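Local coordinates for carbohydrate oxidase (Microdochium nivale, PDB 3RJA), which oxidises the C1 hydroxyl of mono-, oligo- and polysaccharides to the corresponding lactones with bound FAD, passing the electrons to molecular oxygen to give hydrogen peroxide, at residues Leu112-Thr117 with Asp309-Gln314; Leu218-Lys223 with Asp279-Gly284; Val233-Arg238 with Ser328-Ala333. One frame throughout, in Å; residues are numbered along the deposited sequence.

How the interactions relate
Interaction 1 joins the FAD-binding domain to the loop leading into strand 318-326 and reaches the flavin through Gln314; its Phe310 side chain lies about 12 Å from a bound substrate analogue. Interactions 2 and 3 belong to the far part of the molecule, where helices pack on the eight-stranded antiparallel sheet. Their centres are about 15 Å apart, and they touch where Leu281 CD2 meets Val233 CG2 at 4.2 Å. Interaction 1 is centred about 37 Å from the centre of interaction 2 and about 35 Å from that of interaction 3. Interaction 1 supplies both protein ligands of one zinc ion, His114 and Asp309, and interaction 3 one ligand, Asp235, of another.

Interaction 1. Residues Leu112-Thr117 with Asp309-Gln314; sequences LGHLAT and DFITPQ. With ZN (zinc ion), chain D; FAD (flavin-adenine dinucleotide), chain B.
Gly113, in the first turn of helix 112-123, lies against the backbone of Asp309 and Phe310, its O 4.1 Å from Asp309 CA. The bare backbone of this glycine lets the two chains come close. His114 carries most of the helix side of the contact. Its CG is anti to the backbone N (chi1 171°), which swings the imidazole out beside the carboxylate of Asp309. Ring and carboxylate planes are only 13° apart, and a zinc ion bridges them: it is bound by His114 ND1 at 2.0 Å and by both oxygens of Asp309, OD1 at 2.1 Å and OD2 at 2.3 Å. Two waters bring the donor atoms to five. The closeness of His114 ND1 to Asp309 OD1, 2.8 Å, thus reflects a shared metal and not a hydrogen bond. Ile311 CG2 makes an off-centre CH-pi contact with the same imidazole, 4.2 Å from the ring centroid. One turn on, Thr117 points toward the loop and crosses the Asp309 side chain at about a right angle, with its OG1 3.6 Å from Asp309 CB. That hydroxyl donates to Gly113 O at 2.8 Å, on the opposite face of the carbonyl plane from Thr117 N, which fixes its rotation. The zinc site joins this helix of the FAD-binding domain to the loop before strand 318-326, which carries Gln314 of the FAD pocket, its NE2 near the flavin methyl C7M. Leu112 and Leu115 pack on helix 137-142, and Thr312 and Pro313 lie against Arg24 of helix 20-25.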
loop_
_atom_site.group_PDB
_atom_site.type_symbol
_atom_site.label_atom_id
_atom_site.label_comp_id
_atom_site.label_asym_id
_atom_site.label_seq_id
_atom_site.Cartn_x
_atom_site.Cartn_y
_atom_site.Cartn_z
ATOM N N LEU A 112 -10.655 2.606 1.802
ATOM C CA LEU A 112 -10.096 3.923 2.104
ATOM C C LEU A 112 -11.095 5.052 1.831
ATOM O O LEU A 112 -11.271 5.940 2.658
ATOM C CB LEU A 112 -8.784 4.180 1.335
ATOM C CG LEU A 112 -7.603 3.253 1.639
ATOM C CD1 LEU A 112 -6.345 3.818 1.048
ATOM C CD2 LEU A 112 -7.372 3.003 3.161
ATOM N N GLY A 113 -11.736 5.030 0.664
ATOM C CA GLY A 113 -12.693 6.103 0.333
ATOM C C GLY A 113 -13.838 6.127 1.323
ATOM O O GLY A 113 -14.297 7.199 1.716
ATOM N N HIS A 114 -14.304 4.942 1.735
ATOM C CA HIS A 114 -15.405 4.852 2.698
ATOM C C HIS A 114 -14.968 5.314 4.108
ATOM O O HIS A 114 -15.665 6.106 4.758
ATOM C CB HIS A 114 -15.987 3.432 2.707
ATOM C CG HIS A 114 -16.981 3.174 3.803
ATOM N ND1 HIS A 114 -18.256 3.694 3.797
ATOM C CD2 HIS A 114 -16.884 2.434 4.934
ATOM C CE1 HIS A 114 -18.907 3.287 4.872
ATOM N NE2 HIS A 114 -18.090 2.534 5.587
ATOM N N LEU A 115 -13.823 4.809 4.564
ATOM C CA LEU A 115 -13.197 5.262 5.815
ATOM C C LEU A 115 -13.110 6.790 5.825
ATOM O O LEU A 115 -13.555 7.442 6.783
ATOM C CB LEU A 115 -11.789 4.655 5.953
ATOM C CG LEU A 115 -10.957 5.195 7.113
ATOM C CD1 LEU A 115 -11.647 4.825 8.458
ATOM C CD2 LEU A 115 -9.490 4.671 7.041
ATOM N N ALA A 116 -12.570 7.361 4.749
ATOM C CA ALA A 116 -12.363 8.817 4.704
ATOM C C ALA A 116 -13.691 9.554 4.711
ATOM O O ALA A 116 -13.820 10.604 5.341
ATOM C CB ALA A 116 -11.546 9.225 3.512
ATOM N N THR A 117 -14.671 9.027 3.986
ATOM C CA THR A 117 -15.994 9.671 3.928
ATOM C C THR A 117 -16.677 9.721 5.285
ATOM O O THR A 117 -17.137 10.783 5.705
ATOM C CB THR A 117 -16.918 8.979 2.919
ATOM O OG1 THR A 117 -16.351 9.133 1.618
ATOM C CG2 THR A 117 -18.305 9.657 2.934
ATOM N N ASP A 309 -16.702 7.260 -1.920
ATOM C CA ASP A 309 -17.283 6.344 -0.932
ATOM C C ASP A 309 -17.558 4.966 -1.549
ATOM O O ASP A 309 -18.690 4.659 -1.934
ATOM C CB ASP A 309 -18.530 6.951 -0.276
ATOM C CG ASP A 309 -19.018 6.150 0.934
ATOM O OD1 ASP A 309 -18.325 5.236 1.423
ATOM O OD2 ASP A 309 -20.122 6.432 1.414
ATOM N N PHE A 310 -16.505 4.145 -1.639
ATOM C CA PHE A 310 -16.609 2.797 -2.187
ATOM C C PHE A 310 -16.953 1.773 -1.126
ATOM O O PHE A 310 -16.265 1.668 -0.091
ATOM C CB PHE A 310 -15.306 2.395 -2.893
ATOM C CG PHE A 310 -15.218 2.855 -4.325
ATOM C CD1 PHE A 310 -15.055 4.194 -4.632
ATOM C CD2 PHE A 310 -15.296 1.938 -5.367
ATOM C CE1 PHE A 310 -14.967 4.617 -5.977
ATOM C CE2 PHE A 310 -15.204 2.354 -6.709
ATOM C CZ PHE A 310 -15.025 3.701 -7.001
ATOM N N ILE A 311 -18.025 1.032 -1.373
ATOM C CA ILE A 311 -18.382 -0.135 -0.548
ATOM C C ILE A 311 -18.445 -1.414 -1.411
ATOM O O ILE A 311 -18.894 -2.462 -0.957
ATOM C CB ILE A 311 -19.720 0.088 0.201
ATOM C CG1 ILE A 311 -20.860 0.381 -0.790
ATOM C CG2 ILE A 311 -19.577 1.237 1.246
ATOM C CD1 ILE A 311 -22.292 0.270 -0.151
ATOM N N THR A 312 -17.990 -1.281 -2.656
ATOM C CA THR A 312 -17.852 -2.340 -3.655
ATOM C C THR A 312 -16.425 -2.242 -4.234
ATOM O O THR A 312 -15.761 -1.231 -4.025
ATOM C CB THR A 312 -18.807 -2.101 -4.854
ATOM O OG1 THR A 312 -18.670 -0.743 -5.280
ATOM C CG2 THR A 312 -20.243 -2.361 -4.470
ATOM N N PRO A 313 -15.958 -3.278 -4.967
ATOM C CA PRO A 313 -14.623 -3.243 -5.602
ATOM C C PRO A 313 -14.526 -2.140 -6.661
ATOM O O PRO A 313 -15.539 -1.793 -7.230
ATOM C CB PRO A 313 -14.531 -4.609 -6.308
ATOM C CG PRO A 313 -15.544 -5.495 -5.637
ATOM C CD PRO A 313 -16.661 -4.558 -5.222
ATOM N N GLN A 314 -13.329 -1.621 -6.956
ATOM C CA GLN A 314 -13.193 -0.783 -8.145
ATOM C C GLN A 314 -13.011 -1.666 -9.380
ATOM O O GLN A 314 -12.866 -2.895 -9.240
ATOM C CB GLN A 314 -12.134 0.329 -8.015
ATOM C CG GLN A 314 -10.833 0.018 -7.312
ATOM C CD GLN A 314 -9.905 1.245 -7.276
ATOM O OE1 GLN A 314 -9.796 1.973 -6.254
ATOM N NE2 GLN A 314 -9.247 1.485 -8.397
HETATM ZN ZN ZN D . -19.674 4.801 2.921
HETATM P PA FAD B . -5.980 -7.506 0.065
HETATM O O1A FAD B . -7.381 -7.791 0.537
HETATM O O2A FAD B . -5.626 -8.103 -1.272
HETATM O O5B FAD B . -4.943 -8.045 1.164
HETATM C C5B FAD B . -3.573 -7.668 1.085
HETATM C C4B FAD B . -2.772 -8.516 2.088
HETATM O O4B FAD B . -3.195 -8.212 3.418
HETATM C C3B FAD B . -2.982 -10.018 1.901
HETATM O O3B FAD B . -1.813 -10.703 2.356
HETATM C C2B FAD B . -4.114 -10.290 2.886
HETATM O O2B FAD B . -4.260 -11.623 3.319
HETATM C C1B FAD B . -3.719 -9.361 4.025
HETATM N N9A FAD B . -4.895 -8.991 4.807
HETATM C C8A FAD B . -6.123 -8.527 4.345
HETATM N N7A FAD B . -6.906 -8.316 5.437
HETATM C C5A FAD B . -6.205 -8.606 6.544
HETATM C C6A FAD B . -6.540 -8.565 7.901
HETATM N N6A FAD B . -7.764 -8.153 8.301
HETATM N N1A FAD B . -5.568 -8.922 8.819
HETATM C C2A FAD B . -4.314 -9.354 8.400
HETATM N N3A FAD B . -3.991 -9.434 7.060
HETATM C C4A FAD B . -4.936 -9.048 6.156
HETATM N N1 FAD B . -0.463 1.678 -1.738
HETATM C C2 FAD B . 0.045 2.792 -1.060
HETATM O O2 FAD B . 0.831 2.673 -0.113
HETATM N N3 FAD B . -0.422 4.043 -1.455
HETATM C C4 FAD B . -1.423 4.266 -2.381
HETATM O O4 FAD B . -1.865 5.418 -2.593
HETATM C C4X FAD B . -1.895 3.052 -3.117
HETATM N N5 FAD B . -2.837 3.160 -4.038
HETATM C C5X FAD B . -3.370 2.054 -4.658
HETATM C C6 FAD B . -4.445 2.181 -5.575
HETATM C C7 FAD B . -5.075 1.068 -6.098
HETATM C C7M FAD B . -6.233 1.218 -7.107
HETATM C C8 FAD B . -4.719 -0.212 -5.609
HETATM C C8M FAD B . -5.397 -1.462 -6.133
HETATM C C9 FAD B . -3.627 -0.359 -4.766
HETATM C C9A FAD B . -2.949 0.765 -4.254
HETATM N N10 FAD B . -1.925 0.654 -3.281
HETATM C C10 FAD B . -1.316 1.784 -2.759
HETATM C "C1'" FAD B . -1.461 -0.709 -2.861
HETATM C "C2'" FAD B . -2.164 -1.142 -1.583
HETATM O "O2'" FAD B . -1.619 -0.425 -0.482
HETATM C "C3'" FAD B . -1.934 -2.617 -1.342
HETATM O "O3'" FAD B . -2.305 -3.359 -2.484
HETATM C "C4'" FAD B . -2.725 -3.068 -0.103
HETATM O "O4'" FAD B . -2.096 -4.179 0.459
HETATM C "C5'" FAD B . -4.187 -3.370 -0.442
HETATM O "O5'" FAD B . -4.871 -3.750 0.720
HETATM P P FAD B . -6.236 -4.617 0.572
HETATM O O1P FAD B . -6.865 -4.832 1.916
HETATM O O2P FAD B . -7.168 -3.931 -0.429
HETATM O O3P FAD B . -5.633 -5.942 -0.092
HETATM O O HOH W 1 -20.371 6.427 4.173
HETATM O O HOH W 2 -21.294 3.745 2.140
#

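Interaction 2. Residues Leu218-Lys223 with Asp279-Gly284; sequences LNWKNK and DTLPAG. With NAG (2-acetamido-2-deoxy-beta-D-glucopyranose), chain C.
The indole of Trp220 has Leu218 CD1 on one face, 3.5 Å above the plane and offset toward the rim, while Leu281 CD2 approaches its edge, 4.3 Å from Trp220 CZ2. A water also lies at the ring's edge, in plane. Pro282 comes in obliquely, its CG 3.8 Å from Trp220 NE1. Leu218 and Leu281 cross at about a right angle and meet through their methyls, CD2 of Leu218 lying 4.0 Å from CD1 of Leu281. The second flat group, the amide of Asn219, is turned by a CG anti to the carbonyl carbon (chi1 -62°) so that ND2 meets Gly284 O at 2.9 Å in a fairly straight bond (161°). The acceptor lies close to the amide plane, whereas the donor is tilted 29° from the carbonyl plane of Gly284. An alanine at Asn219 would remove this amide and is likely to leave Gly284 O without its side-chain donor and the two loops less firmly joined. Gly284 has a positive phi, at which a side chain would jam against the preceding carbonyl oxygen.

The contact joins two loops at the outer edge of the antiparallel sheet, where edge strand 286-293 pairs with 211-217: one leads from strand 211-217 into helix 223-239, the other from helix 267-278 into strand 286-293. Two waters bridge the loops. One accepts from Trp220 NE1 and donates to Leu218 O and Pro282 O; the other, the one in the indole plane, donates to Asn219 O and Ala283 O. At the start of helix 223-239, Asn222 is the N-cap residue, its OD1 accepting from Ser225 N, while its ND2 is joined covalently to C1 of an N-acetylglucosamine at 1.4 Å, an N-linked glycan.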
loop_
_atom_site.group_PDB
_atom_site.type_symbol
_atom_site.label_atom_id
_atom_site.label_comp_id
_atom_site.label_asym_id
_atom_site.label_seq_id
_atom_site.Cartn_x
_atom_site.Cartn_y
_atom_site.Cartn_z
ATOM N N LEU A 218 7.233 18.960 -16.220
ATOM C CA LEU A 218 8.677 19.101 -16.101
ATOM C C LEU A 218 9.346 19.445 -17.420
ATOM O O LEU A 218 10.344 20.157 -17.435
ATOM C CB LEU A 218 9.320 17.847 -15.494
ATOM C CG LEU A 218 8.906 17.636 -14.032
ATOM C CD1 LEU A 218 9.190 16.199 -13.573
ATOM C CD2 LEU A 218 9.628 18.679 -13.152
ATOM N N ASN A 219 8.776 18.931 -18.507
ATOM C CA ASN A 219 9.373 18.979 -19.840
ATOM C C ASN A 219 10.828 18.498 -19.956
ATOM O O ASN A 219 11.642 19.172 -20.576
ATOM C CB ASN A 219 9.175 20.359 -20.474
ATOM C CG ASN A 219 7.716 20.688 -20.657
ATOM O OD1 ASN A 219 6.968 19.896 -21.224
ATOM N ND2 ASN A 219 7.290 21.833 -20.156
ATOM N N TRP A 220 11.139 17.335 -19.362
ATOM C CA TRP A 220 12.440 16.692 -19.550
ATOM C C TRP A 220 12.429 15.926 -20.888
ATOM O O TRP A 220 11.898 14.809 -20.968
ATOM C CB TRP A 220 12.774 15.750 -18.376
ATOM C CG TRP A 220 12.812 16.413 -17.027
ATOM C CD1 TRP A 220 12.965 17.746 -16.771
ATOM C CD2 TRP A 220 12.678 15.774 -15.752
ATOM N NE1 TRP A 220 12.945 17.984 -15.419
ATOM C CE2 TRP A 220 12.782 16.788 -14.764
ATOM C CE3 TRP A 220 12.505 14.440 -15.342
ATOM C CZ2 TRP A 220 12.711 16.509 -13.389
ATOM C CZ3 TRP A 220 12.435 14.163 -13.986
ATOM C CH2 TRP A 220 12.528 15.198 -13.019
ATOM N N LYS A 221 12.985 16.543 -21.929
ATOM C CA LYS A 221 12.942 15.997 -23.289
ATOM C C LYS A 221 14.113 15.083 -23.586
ATOM O O LYS A 221 14.119 14.422 -24.617
ATOM C CB LYS A 221 12.917 17.128 -24.340
ATOM C CG LYS A 221 11.781 18.165 -24.188
ATOM C CD LYS A 221 10.431 17.474 -24.027
ATOM C CE LYS A 221 9.282 18.448 -24.180
ATOM N NZ LYS A 221 8.035 17.811 -23.672
ATOM N N ASN A 222 15.108 15.037 -22.701
ATOM C CA ASN A 222 16.250 14.154 -22.923
ATOM C C ASN A 222 16.923 13.686 -21.643
ATOM O O ASN A 222 16.615 14.181 -20.553
ATOM C CB ASN A 222 17.275 14.809 -23.859
ATOM C CG ASN A 222 17.815 16.129 -23.315
ATOM O OD1 ASN A 222 18.146 16.248 -22.125
ATOM N ND2 ASN A 222 17.919 17.127 -24.194
ATOM N N LYS A 223 17.835 12.732 -21.791
ATOM C CA LYS A 223 18.540 12.137 -20.668
ATOM C C LYS A 223 19.154 13.180 -19.748
ATOM O O LYS A 223 19.018 13.080 -18.513
ATOM C CB LYS A 223 19.619 11.153 -21.153
ATOM C CG LYS A 223 19.059 9.818 -21.671
ATOM C CD LYS A 223 20.178 9.057 -22.370
ATOM C CE LYS A 223 19.706 7.872 -23.157
ATOM N NZ LYS A 223 20.749 6.822 -23.145
ATOM N N ASP A 279 13.677 26.863 -8.690
ATOM C CA ASP A 279 14.979 27.500 -9.030
ATOM C C ASP A 279 16.062 26.547 -9.501
ATOM O O ASP A 279 16.989 26.971 -10.188
ATOM C CB ASP A 279 15.552 28.317 -7.859
ATOM C CG ASP A 279 14.671 29.481 -7.478
ATOM O OD1 ASP A 279 13.922 29.964 -8.354
ATOM O OD2 ASP A 279 14.693 29.882 -6.293
ATOM N N THR A 280 15.969 25.277 -9.139
ATOM C CA THR A 280 17.046 24.333 -9.533
ATOM C C THR A 280 16.627 23.342 -10.616
ATOM O O THR A 280 17.435 22.578 -11.119
ATOM C CB THR A 280 17.596 23.587 -8.317
ATOM O OG1 THR A 280 16.499 23.067 -7.545
ATOM C CG2 THR A 280 18.381 24.547 -7.455
ATOM N N LEU A 281 15.350 23.355 -10.971
ATOM C CA LEU A 281 14.846 22.530 -12.055
ATOM C C LEU A 281 15.414 22.983 -13.400
ATOM O O LEU A 281 15.633 24.174 -13.598
ATOM C CB LEU A 281 13.306 22.580 -12.084
ATOM C CG LEU A 281 12.555 21.704 -11.051
ATOM C CD1 LEU A 281 11.080 21.843 -11.224
ATOM C CD2 LEU A 281 12.926 20.202 -11.167
ATOM N N PRO A 282 15.639 22.028 -14.337
ATOM C CA PRO A 282 16.044 22.381 -15.700
ATOM C C PRO A 282 14.988 23.310 -16.252
ATOM O O PRO A 282 13.795 23.153 -15.933
ATOM C CB PRO A 282 15.989 21.041 -16.460
ATOM C CG PRO A 282 16.141 19.981 -15.381
ATOM C CD PRO A 282 15.541 20.568 -14.131
ATOM N N ALA A 283 15.421 24.259 -17.078
ATOM C CA ALA A 283 14.544 25.284 -17.613
ATOM C C ALA A 283 13.533 24.669 -18.570
ATOM O O ALA A 283 13.803 23.642 -19.207
ATOM C CB ALA A 283 15.370 26.376 -18.317
ATOM N N GLY A 284 12.378 25.304 -18.675
ATOM C CA GLY A 284 11.326 24.797 -19.542
ATOM C C GLY A 284 10.153 24.184 -18.785
ATOM O O GLY A 284 9.118 23.906 -19.384
HETATM C C1 NAG C . 18.446 18.416 -23.833
HETATM C C2 NAG C . 19.511 18.769 -24.860
HETATM C C3 NAG C . 20.264 19.980 -24.358
HETATM C C4 NAG C . 19.274 21.107 -24.118
HETATM C C5 NAG C . 18.024 20.661 -23.343
HETATM C C6 NAG C . 16.940 21.710 -23.503
HETATM C C7 NAG C . 21.599 17.547 -24.525
HETATM C C8 NAG C . 22.437 16.363 -24.918
HETATM N N2 NAG C . 20.421 17.669 -25.131
HETATM O O3 NAG C . 21.231 20.396 -25.297
HETATM O O4 NAG C . 19.973 22.104 -23.409
HETATM O O5 NAG C . 17.489 19.443 -23.826
HETATM O O6 NAG C . 17.363 22.597 -24.509
HETATM O O7 NAG C . 22.004 18.345 -23.685
HETATM O O HOH W 3 12.249 20.853 -15.419
HETATM O O HOH W 4 13.514 20.685 -19.086
#

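Interaction 3. Residues Val233-Arg238 with Ser328-Ala333; sequences VEDYAR and SIKGDA. With ZN (zinc ion), chain F.
Glu234 and Ser328 form the tight part of this contact, with Ser328 OG donating to Glu234 OE2 at 2.5 Å. The glutamate leaves its helix with CG anti to the backbone N (chi1 177°) and continues extended, which carries its carboxylate to the loop before helix 332-345. There both oxygens use syn lone pairs: OE2 toward the serine hydroxyl, and OE1 toward Ile329 N, 2.9 Å away in a nearly straight bond (165°). Arg238 NH2, one turn along the helix, adds a salt bridge at 2.8 Å to Glu234 OE2. It arrives from above the carboxylate plane, although OE2 lies within the plane of the guanidinium. Trp384 NE1 also donates to OE1, so this buried carboxylate is gripped by four donors, and the adjacent arginine probably helps to stabilise its negative charge.

Ser328 OG in turn accepts from Lys330 N at 3.0 Å, forming an ST turn that shapes the loop between strand 318-326 and helix 332-345, where Gly331 is the N-cap residue. The contact thereby ties helix 223-239 to this strand-to-helix connection over the antiparallel sheet.

Unlike buried Glu234, Lys330 and Asp235 on the looser side are partly exposed. The extended Lys330 chain passes obliquely over Glu234, its CE 3.6 Å from Glu234 OE2, and ends in a salt bridge from NZ to Asp235 OD1 at 2.9 Å. Lys330 and Asp235 cross at about a right angle. Asp235 OD2 binds a zinc ion at 2.0 Å together with Glu231. Here a water accepts from Lys330 NZ and, weakly, from Arg238 NE.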
loop_
_atom_site.group_PDB
_atom_site.type_symbol
_atom_site.label_atom_id
_atom_site.label_comp_id
_atom_site.label_asym_id
_atom_site.label_seq_id
_atom_site.Cartn_x
_atom_site.Cartn_y
_atom_site.Cartn_z
ATOM N N VAL A 233 15.557 17.230 -7.518
ATOM C CA VAL A 233 14.419 16.865 -6.664
ATOM C C VAL A 233 14.935 16.116 -5.435
ATOM O O VAL A 233 14.448 16.352 -4.334
ATOM C CB VAL A 233 13.351 16.060 -7.425
ATOM C CG1 VAL A 233 12.196 15.627 -6.468
ATOM C CG2 VAL A 233 12.807 16.882 -8.633
ATOM N N GLU A 234 15.959 15.270 -5.594
ATOM C CA GLU A 234 16.453 14.549 -4.425
ATOM C C GLU A 234 17.045 15.514 -3.407
ATOM O O GLU A 234 16.837 15.331 -2.183
ATOM C CB GLU A 234 17.446 13.433 -4.747
ATOM C CG GLU A 234 17.969 12.789 -3.434
ATOM C CD GLU A 234 18.728 11.487 -3.629
ATOM O OE1 GLU A 234 18.317 10.689 -4.525
ATOM O OE2 GLU A 234 19.731 11.242 -2.876
ATOM N N ASP A 235 17.745 16.546 -3.903
ATOM C CA ASP A 235 18.349 17.560 -3.027
ATOM C C ASP A 235 17.284 18.248 -2.191
ATOM O O ASP A 235 17.424 18.398 -0.964
ATOM C CB ASP A 235 19.107 18.654 -3.832
ATOM C CG ASP A 235 20.377 18.138 -4.491
ATOM O OD1 ASP A 235 20.927 17.117 -4.036
ATOM O OD2 ASP A 235 20.839 18.773 -5.466
ATOM N N TYR A 236 16.251 18.721 -2.883
ATOM C CA TYR A 236 15.167 19.443 -2.240
ATOM C C TYR A 236 14.488 18.506 -1.228
ATOM O O TYR A 236 14.211 18.892 -0.083
ATOM C CB TYR A 236 14.183 19.953 -3.306
ATOM C CG TYR A 236 12.971 20.653 -2.733
ATOM C CD1 TYR A 236 13.043 21.987 -2.274
ATOM C CD2 TYR A 236 11.735 20.005 -2.683
ATOM C CE1 TYR A 236 11.903 22.638 -1.755
ATOM C CE2 TYR A 236 10.596 20.651 -2.196
ATOM C CZ TYR A 236 10.681 21.961 -1.731
ATOM O OH TYR A 236 9.550 22.564 -1.211
ATOM N N ALA A 237 14.254 17.263 -1.640
ATOM C CA ALA A 237 13.628 16.275 -0.756
ATOM C C ALA A 237 14.493 16.068 0.502
ATOM O O ALA A 237 14.000 16.156 1.640
ATOM C CB ALA A 237 13.413 14.947 -1.504
ATOM N N ARG A 238 15.788 15.828 0.302
ATOM C CA ARG A 238 16.621 15.419 1.424
ATOM C C ARG A 238 16.796 16.547 2.431
ATOM O O ARG A 238 16.642 16.339 3.630
ATOM C CB ARG A 238 17.978 14.905 0.944
ATOM C CG ARG A 238 18.869 14.406 2.068
ATOM C CD ARG A 238 20.151 13.804 1.524
ATOM N NE ARG A 238 19.953 12.747 0.525
ATOM C CZ ARG A 238 19.502 11.514 0.804
ATOM N NH1 ARG A 238 19.157 11.181 2.040
ATOM N NH2 ARG A 238 19.393 10.608 -0.154
ATOM N N SER A 328 19.077 6.543 -1.664
ATOM C CA SER A 328 19.393 7.622 -2.599
ATOM C C SER A 328 19.348 7.085 -3.988
ATOM O O SER A 328 19.758 5.939 -4.222
ATOM C CB SER A 328 20.821 8.139 -2.385
ATOM O OG SER A 328 21.109 9.165 -3.344
ATOM N N ILE A 329 18.941 7.906 -4.945
ATOM C CA ILE A 329 19.041 7.430 -6.338
ATOM C C ILE A 329 20.336 7.937 -7.036
ATOM O O ILE A 329 20.643 7.557 -8.173
ATOM C CB ILE A 329 17.767 7.781 -7.169
ATOM C CG1 ILE A 329 17.616 6.804 -8.358
ATOM C CG2 ILE A 329 17.791 9.252 -7.581
ATOM C CD1 ILE A 329 16.305 6.946 -9.160
ATOM N N LYS A 330 21.073 8.810 -6.358
ATOM C CA LYS A 330 22.279 9.440 -6.956
ATOM C C LYS A 330 23.321 8.423 -7.465
ATOM O O LYS A 330 23.475 7.324 -6.920
ATOM C CB LYS A 330 22.923 10.447 -5.983
ATOM C CG LYS A 330 22.049 11.661 -5.713
ATOM C CD LYS A 330 22.671 12.557 -4.645
ATOM C CE LYS A 330 21.801 13.780 -4.411
ATOM N NZ LYS A 330 22.396 14.700 -3.409
ATOM N N GLY A 331 24.015 8.792 -8.529
ATOM C CA GLY A 331 25.176 8.028 -8.985
ATOM C C GLY A 331 24.857 7.238 -10.235
ATOM O O GLY A 331 24.129 7.694 -11.125
ATOM N N ASP A 332 25.387 6.031 -10.301
ATOM C CA ASP A 332 25.099 5.190 -11.442
ATOM C C ASP A 332 23.638 4.748 -11.501
ATOM O O ASP A 332 23.134 4.489 -12.592
ATOM C CB ASP A 332 26.048 4.004 -11.485
ATOM C CG ASP A 332 27.425 4.393 -11.991
ATOM O OD1 ASP A 332 27.543 5.443 -12.664
ATOM O OD2 ASP A 332 28.388 3.656 -11.710
ATOM N N ALA A 333 22.969 4.700 -10.345
ATOM C CA ALA A 333 21.552 4.306 -10.265
ATOM C C ALA A 333 20.664 5.204 -11.133
ATOM O O ALA A 333 19.920 4.723 -11.995
ATOM C CB ALA A 333 21.061 4.291 -8.809
HETATM ZN ZN ZN F . 22.625 18.139 -6.099
HETATM O O HOH W 5 22.425 13.024 -1.233
#